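Local coordinates for protein 2-hydroxychromene-2-carboxylate isomerase (Pseudomonas putida, PDB 2IMF) that catalyses the reversible, glutathione-dependent isomerisation of 2-hydroxychromene-2-carboxylate to trans-O-hydroxybenzylidenepyruvate in bacterial naphthalene breakdown, at residues 19-24 and 28-33; 174-179 and 188-193. One frame throughout, in Å; residues are numbered along the deposited sequence. Where two conformers were deposited one is given.

Overall arrangement
Contacts 1 and 2 follow one another along the chain and meet on the four-stranded sheet of the thioredoxin-like domain, their centres about 13 Å apart. Helix 12-28 of contact 1 and helix 184-198 of contact 2 pack side by side: Arg-20 NE reaches Glu-188 OE2 at 2.7 Å in a salt bridge, while Leu-30 CD1 lies 3.5 Å from Met-191 SD. The strands they bring, 31-36 and 176-179, are the outermost of the sheet within the chain. Contact 2 carries Trp-179 of the glutathione pocket and thus touches the cofactor directly, whereas the side chain of Leu-21 in contact 1 stays about 11 Å from a bound glutathione.

Contact 1: residues 19-24 and 28-33; sequences QRLSKL and YGLTIR. With PO4 (phosphate ion), chain D.
Leu-21 and Leu-24 of helix 12-28 pack on Ile-32 of strand 31-36 and on Leu-30 in the loop leading into it, an apolar contact within the beta-alpha-beta unit formed by strand 2-7, this helix and strand 31-36 of the thioredoxin-like domain. Deep in the contact, the CD2 methyl of Leu-21 meets CD1 of Ile-32 at 3.9 Å, the two side chains crossing at about a right angle. One turn on, the CB of Leu-24 lies 4.0 Å from CD2 of Leu-30, a branch brought there by CG standing anti to the backbone N (chi1 172°) together with a chi2 of 67°. Phe-5 of the neighbouring, inner strand 2-7 touches both Leu-21 and Ile-32. The helix ends where Gly-29 takes a positive phi and the chain turns back toward the strand. Just before it, Tyr-28 N donates to Leu-24 O over 2.9 Å, a bond of the last helical turn.

Arg-20, on another side of the helix, grips a phosphate ion, probably from the crystallisation liquor, edge-on: NH1 bonds O4 and NH2 bonds O2, each at 3.0 Å, with phosphorus in the guanidinium plane. Its NE pairs with Glu-188, and Tyr-74 also bonds NH1. A leucine in its place would probably leave the Glu-188 carboxylate without this charged mate and the phosphate without two donors. At the exposed end, the CD2 methyl of Leu-24 abuts the edge of the Tyr-28 ring, 3.5 Å from both CD2 and CE2.

Contact 2: residues 174-179 and 188-193; sequences GDEMWW and ESAMGR. With GSH (glutathione), chain E.
Trp-178 and Ala-190 form the buried centre of a small contact in which strand 176-179, the outermost within this chain, meets helix 184-198 of the thioredoxin-like fold. The far end of the indole does the touching: CH2 lies 3.9 Å from the CB methyl of Ala-190, which approaches the ring obliquely. With CG anti to the carbonyl carbon (chi1 -59°) and chi2 at -83°, Trp-178 carries its six-membered ring across toward the helix, where Met-186 and Leu-187 also pack on it.

The outer side is looser and polar. Glu-176 reaches the helix with an extended chain, yet its OE1 stands 4.9 Å from NH2 of Arg-193, and a water joins the two instead. This water donates to Glu-176 OE1 at 2.8 Å and accepts from Arg-193 NH2 at 3.2 Å, lying in the guanidinium plane. The arginine is folded back on its own helix, Ser-189 O and the CA of Ala-190 lying against one guanidinium face, both offset toward its rim.

On the strand, Trp-179 NE1 donates to glutathione O2 over 3.0 Å, the acceptor lying near the indole plane. Lys-59 of the second subunit also bonds this glutathione, and that subunit contacts the strand at Met-177 and Trp-179. Strand and helix themselves are joined by an apolar touch and a water bridge between opposite charges, an attraction that the intervening water is likely to weaken.

Contact 1: residues 19-24 and 28-33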
ATOM      1  N   GLN A  19     -12.706  10.292  -4.480  1.00 14.43           N
ATOM      2  CA  GLN A  19     -12.809  11.699  -3.994  1.00 16.94           C
ATOM      3  C   GLN A  19     -11.680  12.525  -4.610  1.00 17.76           C
ATOM      4  O   GLN A  19     -11.916  13.657  -5.077  1.00 17.55           O
ATOM      5  CB  GLN A  19     -12.655  11.694  -2.444  0.70 16.12           C
ATOM      6  CG  GLN A  19     -12.426  13.089  -1.714  0.70 19.23           C
ATOM      7  CD  GLN A  19     -13.625  13.994  -1.822  0.70 24.21           C
ATOM      8  OE1 GLN A  19     -14.749  13.559  -2.065  0.70 22.75           O
ATOM      9  NE2 GLN A  19     -13.387  15.276  -1.616  0.70 23.74           N
ATOM     10  N   ARG A  20     -10.452  11.985  -4.617  1.00 16.34           N
ATOM     11  CA  ARG A  20      -9.316  12.795  -5.053  1.00 17.86           C
ATOM     12  C   ARG A  20      -9.402  12.936  -6.542  1.00 17.80           C
ATOM     13  O   ARG A  20      -9.188  14.051  -7.064  1.00 18.32           O
ATOM     14  CB  ARG A  20      -8.040  12.088  -4.634  1.00 17.70           C
ATOM     15  CG  ARG A  20      -6.738  12.642  -5.224  1.00 19.09           C
ATOM     16  CD  ARG A  20      -5.706  12.289  -4.242  1.00 20.14           C
ATOM     17  NE  ARG A  20      -4.334  12.729  -4.586  1.00 21.08           N
ATOM     18  CZ  ARG A  20      -3.295  12.546  -3.774  1.00 22.33           C
ATOM     19  NH1 ARG A  20      -3.408  11.897  -2.591  1.00 19.53           N
ATOM     20  NH2 ARG A  20      -2.097  12.911  -4.205  1.00 21.26           N
ATOM     21  N   LEU A  21      -9.740  11.894  -7.305  1.00 14.49           N
ATOM     22  CA  LEU A  21      -9.912  12.013  -8.746  1.00 16.56           C
ATOM     23  C   LEU A  21     -11.009  12.981  -9.118  1.00 17.36           C
ATOM     24  O   LEU A  21     -10.851  13.713 -10.106  1.00 18.58           O
ATOM     25  CB  LEU A  21     -10.168  10.669  -9.408  1.00 14.46           C
ATOM     26  CG  LEU A  21      -8.943   9.761  -9.330  1.00 14.15           C
ATOM     27  CD1 LEU A  21      -9.435   8.289  -9.554  1.00 17.58           C
ATOM     28  CD2 LEU A  21      -7.947  10.174 -10.471  1.00 15.56           C
ATOM     29  N   SER A  22     -12.104  12.986  -8.388  1.00 16.55           N
ATOM     30  CA  SER A  22     -13.214  13.918  -8.711  1.00 19.08           C
ATOM     31  C   SER A  22     -12.763  15.329  -8.543  1.00 20.88           C
ATOM     32  O   SER A  22     -13.165  16.151  -9.387  1.00 21.20           O
ATOM     33  CB  SER A  22     -14.397  13.624  -7.844  0.33 19.46           C
ATOM     34  OG  SER A  22     -14.985  12.489  -8.402  0.33 17.35           O
ATOM     35  N   LYS A  23     -11.958  15.608  -7.511  1.00 23.12           N
ATOM     36  CA  LYS A  23     -11.419  16.977  -7.340  1.00 25.44           C
ATOM     37  C   LYS A  23     -10.510  17.353  -8.466  1.00 26.11           C
ATOM     38  O   LYS A  23     -10.493  18.526  -8.869  1.00 27.61           O
ATOM     39  CB  LYS A  23     -10.730  17.177  -6.003  1.00 26.48           C
ATOM     40  CG  LYS A  23     -11.714  17.172  -4.857  1.00 29.39           C
ATOM     41  CD  LYS A  23     -11.215  17.956  -3.685  1.00 36.47           C
ATOM     42  CE  LYS A  23     -12.322  18.091  -2.660  1.00 40.42           C
ATOM     43  NZ  LYS A  23     -13.699  18.166  -3.292  1.00 40.48           N
ATOM     44  N   LEU A  24      -9.749  16.409  -9.013  1.00 24.96           N
ATOM     45  CA  LEU A  24      -8.879  16.727 -10.140  1.00 26.39           C
ATOM     46  C   LEU A  24      -9.699  17.033 -11.340  1.00 26.85           C
ATOM     47  O   LEU A  24      -9.375  17.937 -12.148  1.00 28.02           O
ATOM     48  CB  LEU A  24      -7.947  15.544 -10.445  1.00 24.08           C
ATOM     49  CG  LEU A  24      -6.854  15.258  -9.414  1.00 27.79           C
ATOM     50  CD1 LEU A  24      -6.176  13.901  -9.631  1.00 24.26           C
ATOM     51  CD2 LEU A  24      -5.811  16.380  -9.279  1.00 29.91           C
ATOM     52  N   TYR A  28      -9.206  20.791 -12.346  1.00 38.79           N
ATOM     53  CA  TYR A  28      -8.216  20.828 -13.440  1.00 38.67           C
ATOM     54  C   TYR A  28      -8.761  20.375 -14.789  1.00 37.83           C
ATOM     55  O   TYR A  28      -8.026  20.352 -15.780  1.00 37.93           O
ATOM     56  CB  TYR A  28      -6.961  20.038 -13.051  1.00 39.96           C
ATOM     57  CG  TYR A  28      -6.451  20.433 -11.686  1.00 42.42           C
ATOM     58  CD1 TYR A  28      -6.110  21.769 -11.425  1.00 46.59           C
ATOM     59  CD2 TYR A  28      -6.338  19.509 -10.645  1.00 42.43           C
ATOM     60  CE1 TYR A  28      -5.674  22.168 -10.176  1.00 46.45           C
ATOM     61  CE2 TYR A  28      -5.895  19.896  -9.387  1.00 44.94           C
ATOM     62  CZ  TYR A  28      -5.558  21.238  -9.161  1.00 45.09           C
ATOM     63  OH  TYR A  28      -5.115  21.675  -7.927  1.00 45.98           O
ATOM     64  N   GLY A  29     -10.037  19.991 -14.829  1.00 35.82           N
ATOM     65  CA  GLY A  29     -10.628  19.451 -16.058  1.00 33.92           C
ATOM     66  C   GLY A  29     -10.111  18.093 -16.512  1.00 33.58           C
ATOM     67  O   GLY A  29     -10.251  17.724 -17.688  1.00 34.78           O
ATOM     68  N   LEU A  30      -9.551  17.314 -15.589  1.00 30.84           N
ATOM     69  CA  LEU A  30      -9.130  15.954 -15.967  1.00 29.09           C
ATOM     70  C   LEU A  30     -10.365  15.143 -16.375  1.00 27.46           C
ATOM     71  O   LEU A  30     -11.391  15.225 -15.707  1.00 28.06           O
ATOM     72  CB  LEU A  30      -8.421  15.275 -14.780  1.00 28.67           C
ATOM     73  CG  LEU A  30      -8.083  13.785 -14.955  1.00 26.64           C
ATOM     74  CD1 LEU A  30      -7.022  13.678 -16.063  1.00 28.92           C
ATOM     75  CD2 LEU A  30      -7.553  13.216 -13.653  1.00 29.52           C
ATOM     76  N   THR A  31     -10.252  14.359 -17.447  1.00 24.87           N
ATOM     77  CA  THR A  31     -11.327  13.462 -17.894  1.00 25.21           C
ATOM     78  C   THR A  31     -11.131  12.066 -17.293  1.00 22.91           C
ATOM     79  O   THR A  31     -10.092  11.453 -17.523  1.00 24.03           O
ATOM     80  CB  THR A  31     -11.294  13.276 -19.383  1.00 24.87           C
ATOM     81  OG1 THR A  31     -11.529  14.560 -20.007  1.00 25.35           O
ATOM     82  CG2 THR A  31     -12.365  12.303 -19.871  1.00 25.35           C
ATOM     83  N   ILE A  32     -12.155  11.543 -16.622  1.00 22.15           N
ATOM     84  CA  ILE A  32     -12.068  10.178 -16.008  1.00 21.50           C
ATOM     85  C   ILE A  32     -12.949   9.240 -16.778  1.00 20.97           C
ATOM     86  O   ILE A  32     -14.163   9.522 -16.947  1.00 22.60           O
ATOM     87  CB  ILE A  32     -12.610  10.180 -14.572  0.50 21.06           C
ATOM     88  CG1 ILE A  32     -11.809  11.136 -13.679  0.50 18.82           C
ATOM     89  CG2 ILE A  32     -12.568   8.762 -13.962  0.50 20.88           C
ATOM     90  CD1 ILE A  32     -10.364  10.693 -13.520  0.50 22.60           C
ATOM     91  N   ARG A  33     -12.409   8.102 -17.196  1.00 19.60           N
ATOM     92  CA  ARG A  33     -13.197   7.020 -17.718  1.00 19.34           C
ATOM     93  C   ARG A  33     -13.440   6.000 -16.565  1.00 18.00           C
ATOM     94  O   ARG A  33     -12.495   5.284 -16.137  1.00 16.92           O
ATOM     95  CB  ARG A  33     -12.522   6.374 -18.922  1.00 21.63           C
ATOM     96  CG  ARG A  33     -13.307   5.246 -19.491  1.00 28.97           C
ATOM     97  CD  ARG A  33     -12.667   4.716 -20.809  1.00 37.18           C
ATOM     98  NE  ARG A  33     -11.782   5.704 -21.425  1.00 43.84           N
ATOM     99  CZ  ARG A  33     -10.630   5.431 -22.052  1.00 44.56           C
ATOM    100  NH1 ARG A  33     -10.184   4.192 -22.173  1.00 47.14           N
ATOM    101  NH2 ARG A  33      -9.905   6.408 -22.550  1.00 47.10           N
TER
HETATM  102  P   PO4 D 308      -0.013  12.110  -1.088  0.75 22.60           P
HETATM  103  O1  PO4 D 308       0.877  12.524   0.100  0.75 28.18           O
HETATM  104  O2  PO4 D 308       0.198  13.105  -2.229  0.75 25.33           O
HETATM  105  O3  PO4 D 308       0.136  10.641  -1.410  0.75 28.11           O
HETATM  106  O4  PO4 D 308      -1.357  12.313  -0.481  0.75 27.90           O

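Contact 2: residues 174-179 and 188-193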
ATOM      1  N   GLY A 174      -2.073   6.281 -20.239  1.00 18.99           N
ATOM      2  CA  GLY A 174      -1.181   5.765 -21.243  1.00 20.69           C
ATOM      3  C   GLY A 174      -0.925   4.319 -20.918  1.00 20.34           C
ATOM      4  O   GLY A 174      -1.875   3.552 -20.676  1.00 24.36           O
ATOM      5  N   ASP A 175       0.343   3.901 -20.905  1.00 19.47           N
ATOM      6  CA  ASP A 175       0.706   2.520 -20.572  1.00 19.55           C
ATOM      7  C   ASP A 175       1.028   2.304 -19.059  1.00 20.44           C
ATOM      8  O   ASP A 175       1.521   1.231 -18.716  1.00 25.13           O
ATOM      9  CB  ASP A 175       1.892   2.081 -21.439  1.00 18.25           C
ATOM     10  CG  ASP A 175       1.493   1.982 -22.921  1.00 19.36           C
ATOM     11  OD1 ASP A 175       0.591   1.154 -23.229  1.00 21.63           O
ATOM     12  OD2 ASP A 175       2.138   2.677 -23.712  1.00 18.34           O
ATOM     13  N   GLU A 176       0.874   3.358 -18.281  1.00 17.53           N
ATOM     14  CA  GLU A 176       1.273   3.260 -16.829  1.00 15.40           C
ATOM     15  C   GLU A 176       0.010   3.019 -16.067  1.00 15.89           C
ATOM     16  O   GLU A 176      -1.052   3.652 -16.245  1.00 16.01           O
ATOM     17  CB  GLU A 176       1.865   4.549 -16.322  1.00 17.02           C
ATOM     18  CG  GLU A 176       3.320   4.675 -16.826  1.00 18.76           C
ATOM     19  CD  GLU A 176       3.972   5.923 -16.336  1.00 23.50           C
ATOM     20  OE1 GLU A 176       3.542   7.033 -16.611  1.00 25.11           O
ATOM     21  OE2 GLU A 176       4.992   5.776 -15.616  1.00 28.94           O
ATOM     22  N   MET A 177       0.196   2.093 -15.156  1.00 15.13           N
ATOM     23  CA  MET A 177      -0.863   1.572 -14.209  1.00 13.99           C
ATOM     24  C   MET A 177      -0.384   1.831 -12.807  1.00 13.13           C
ATOM     25  O   MET A 177       0.790   1.525 -12.471  1.00 13.16           O
ATOM     26  CB  MET A 177      -1.078   0.065 -14.343  1.00 12.96           C
ATOM     27  CG  MET A 177      -2.400  -0.405 -13.630  1.00 16.73           C
ATOM     28  SD  MET A 177      -2.764  -2.102 -13.679  0.80 12.83           S
ATOM     29  CE  MET A 177      -1.762  -2.593 -12.303  1.00 17.62           C
ATOM     30  N   TRP A 178      -1.240   2.442 -11.972  1.00 12.58           N
ATOM     31  CA  TRP A 178      -1.006   2.566 -10.511  1.00 12.76           C
ATOM     32  C   TRP A 178      -2.156   1.940  -9.780  1.00 12.95           C
ATOM     33  O   TRP A 178      -3.307   2.147 -10.134  1.00 12.76           O
ATOM     34  CB  TRP A 178      -0.842   4.026 -10.116  1.00 13.12           C
ATOM     35  CG  TRP A 178       0.297   4.816 -10.782  1.00 13.58           C
ATOM     36  CD1 TRP A 178       1.571   4.837 -10.407  1.00 14.54           C
ATOM     37  CD2 TRP A 178       0.203   5.520 -12.031  1.00 17.38           C
ATOM     38  NE1 TRP A 178       2.332   5.623 -11.309  1.00 16.19           N
ATOM     39  CE2 TRP A 178       1.483   6.039 -12.297  1.00 15.59           C
ATOM     40  CE3 TRP A 178      -0.842   5.781 -12.906  1.00 15.23           C
ATOM     41  CZ2 TRP A 178       1.773   6.806 -13.432  1.00 15.95           C
ATOM     42  CZ3 TRP A 178      -0.548   6.586 -14.052  1.00 18.18           C
ATOM     43  CH2 TRP A 178       0.733   7.098 -14.270  1.00 19.12           C
ATOM     44  N   TRP A 179      -1.798   1.295  -8.679  1.00 12.02           N
ATOM     45  CA  TRP A 179      -2.812   0.705  -7.821  1.00 12.53           C
ATOM     46  C   TRP A 179      -2.736   1.353  -6.464  1.00 11.72           C
ATOM     47  O   TRP A 179      -1.653   1.401  -5.861  1.00 12.16           O
ATOM     48  CB  TRP A 179      -2.559  -0.767  -7.663  1.00 12.90           C
ATOM     49  CG  TRP A 179      -3.373  -1.440  -6.582  1.00 11.87           C
ATOM     50  CD1 TRP A 179      -4.713  -1.575  -6.502  1.00 13.93           C
ATOM     51  CD2 TRP A 179      -2.818  -2.152  -5.465  1.00 13.55           C
ATOM     52  NE1 TRP A 179      -5.044  -2.321  -5.371  1.00 12.25           N
ATOM     53  CE2 TRP A 179      -3.893  -2.718  -4.750  1.00 13.88           C
ATOM     54  CE3 TRP A 179      -1.516  -2.457  -5.068  1.00 14.87           C
ATOM     55  CZ2 TRP A 179      -3.703  -3.524  -3.612  1.00 13.38           C
ATOM     56  CZ3 TRP A 179      -1.316  -3.249  -3.906  1.00 16.16           C
ATOM     57  CH2 TRP A 179      -2.408  -3.768  -3.207  1.00 16.39           C
ATOM     58  N   GLU A 188      -0.513  12.019 -10.568  1.00 16.20           N
ATOM     59  CA  GLU A 188      -0.613  13.449 -10.666  1.00 17.67           C
ATOM     60  C   GLU A 188       0.719  13.918 -11.238  1.00 19.31           C
ATOM     61  O   GLU A 188       0.748  14.802 -12.127  1.00 20.34           O
ATOM     62  CB  GLU A 188      -0.936  14.038  -9.333  1.00 17.64           C
ATOM     63  CG  GLU A 188      -2.443  13.828  -9.012  1.00 19.99           C
ATOM     64  CD  GLU A 188      -2.733  13.908  -7.531  1.00 24.22           C
ATOM     65  OE1 GLU A 188      -1.858  14.278  -6.702  1.00 23.57           O
ATOM     66  OE2 GLU A 188      -3.900  13.606  -7.149  1.00 23.61           O
ATOM     67  N   SER A 189       1.833  13.365 -10.819  1.00 17.43           N
ATOM     68  CA  SER A 189       3.108  13.814 -11.373  1.00 17.75           C
ATOM     69  C   SER A 189       3.209  13.486 -12.870  1.00 18.43           C
ATOM     70  O   SER A 189       3.736  14.349 -13.687  1.00 18.08           O
ATOM     71  CB  SER A 189       4.257  13.130 -10.635  0.33 17.58           C
ATOM     72  OG  SER A 189       4.414  13.689  -9.366  0.33 16.31           O
ATOM     73  N   ALA A 190       2.754  12.358 -13.323  1.00 18.09           N
ATOM     74  CA  ALA A 190       2.776  12.011 -14.728  1.00 18.75           C
ATOM     75  C   ALA A 190       1.884  12.987 -15.500  1.00 19.41           C
ATOM     76  O   ALA A 190       2.228  13.350 -16.640  1.00 20.17           O
ATOM     77  CB  ALA A 190       2.286  10.580 -14.951  1.00 18.29           C
ATOM     78  N   MET A 191       0.736  13.355 -14.953  1.00 18.17           N
ATOM     79  CA  MET A 191      -0.148  14.273 -15.648  1.00 20.56           C
ATOM     80  C   MET A 191       0.546  15.593 -15.803  1.00 20.22           C
ATOM     81  O   MET A 191       0.458  16.180 -16.891  1.00 19.92           O
ATOM     82  CB  MET A 191      -1.499  14.299 -15.048  0.60 20.49           C
ATOM     83  CG  MET A 191      -2.179  12.931 -15.091  0.60 20.16           C
ATOM     84  SD  MET A 191      -3.900  13.137 -14.570  0.60 25.52           S
ATOM     85  CE  MET A 191      -3.685  13.203 -12.838  0.60 23.68           C
ATOM     86  N   GLY A 192       1.208  16.076 -14.747  1.00 20.69           N
ATOM     87  CA  GLY A 192       1.929  17.354 -14.805  1.00 20.24           C
ATOM     88  C   GLY A 192       3.005  17.278 -15.851  1.00 20.44           C
ATOM     89  O   GLY A 192       3.160  18.254 -16.607  1.00 20.28           O
ATOM     90  N   ARG A 193       3.775  16.211 -15.922  1.00 18.90           N
ATOM     91  CA  ARG A 193       4.820  16.122 -16.949  1.00 21.62           C
ATOM     92  C   ARG A 193       4.204  16.263 -18.319  1.00 21.37           C
ATOM     93  O   ARG A 193       4.791  16.924 -19.189  1.00 21.66           O
ATOM     94  CB  ARG A 193       5.611  14.806 -16.814  1.00 21.16           C
ATOM     95  CG  ARG A 193       6.604  14.810 -15.623  1.00 24.85           C
ATOM     96  CD  ARG A 193       7.619  13.648 -15.596  1.00 26.14           C
ATOM     97  NE  ARG A 193       6.932  12.338 -15.464  1.00 25.99           N
ATOM     98  CZ  ARG A 193       6.569  11.809 -14.303  1.00 28.88           C
ATOM     99  NH1 ARG A 193       6.871  12.467 -13.188  1.00 29.30           N
ATOM    100  NH2 ARG A 193       5.950  10.614 -14.264  1.00 24.49           N
TER
HETATM  101  N1  GSH E 301      -2.263   0.875  -0.229  1.00 13.02           N
HETATM  102  CA1 GSH E 301      -3.548   0.941  -0.849  1.00 13.96           C
HETATM  103  C1  GSH E 301      -4.152   2.293  -0.974  1.00 12.81           C
HETATM  104  O11 GSH E 301      -5.112   2.467  -1.729  1.00 13.60           O
HETATM  105  O12 GSH E 301      -3.694   3.044  -0.084  1.00 14.93           O
HETATM  106  CB1 GSH E 301      -4.367  -0.334  -0.695  1.00 13.48           C
HETATM  107  CG1 GSH E 301      -5.447  -0.614  -1.738  1.00 12.07           C
HETATM  108  CD1 GSH E 301      -6.157  -1.902  -1.429  1.00 14.80           C
HETATM  109  OE1 GSH E 301      -5.787  -2.611  -0.367  1.00 16.21           O
HETATM  110  N2  GSH E 301      -7.150  -2.305  -2.186  1.00 13.74           N
HETATM  111  CA2 GSH E 301      -7.783  -3.613  -2.075  1.00 13.23           C
HETATM  112  C2  GSH E 301      -7.341  -4.574  -3.091  1.00 13.70           C
HETATM  113  O2  GSH E 301      -7.258  -4.159  -4.373  1.00 14.00           O
HETATM  114  CB2 GSH E 301      -9.326  -3.408  -2.212  1.00 13.99           C
HETATM  115  SG2 GSH E 301     -10.055  -2.566  -0.755  1.00 18.83           S
HETATM  116  N3  GSH E 301      -7.001  -5.786  -2.762  1.00 18.37           N
HETATM  117  CA3 GSH E 301      -6.358  -6.643  -3.759  1.00 18.82           C
HETATM  118  C3  GSH E 301      -4.970  -6.988  -3.271  1.00 21.68           C
HETATM  119  O31 GSH E 301      -4.257  -7.687  -4.013  1.00 21.24           O
HETATM  120  O32 GSH E 301      -4.588  -6.615  -2.112  1.00 22.99           O
HETATM  121  O   HOH W   1       5.359   9.102 -17.060  1.00 39.96           O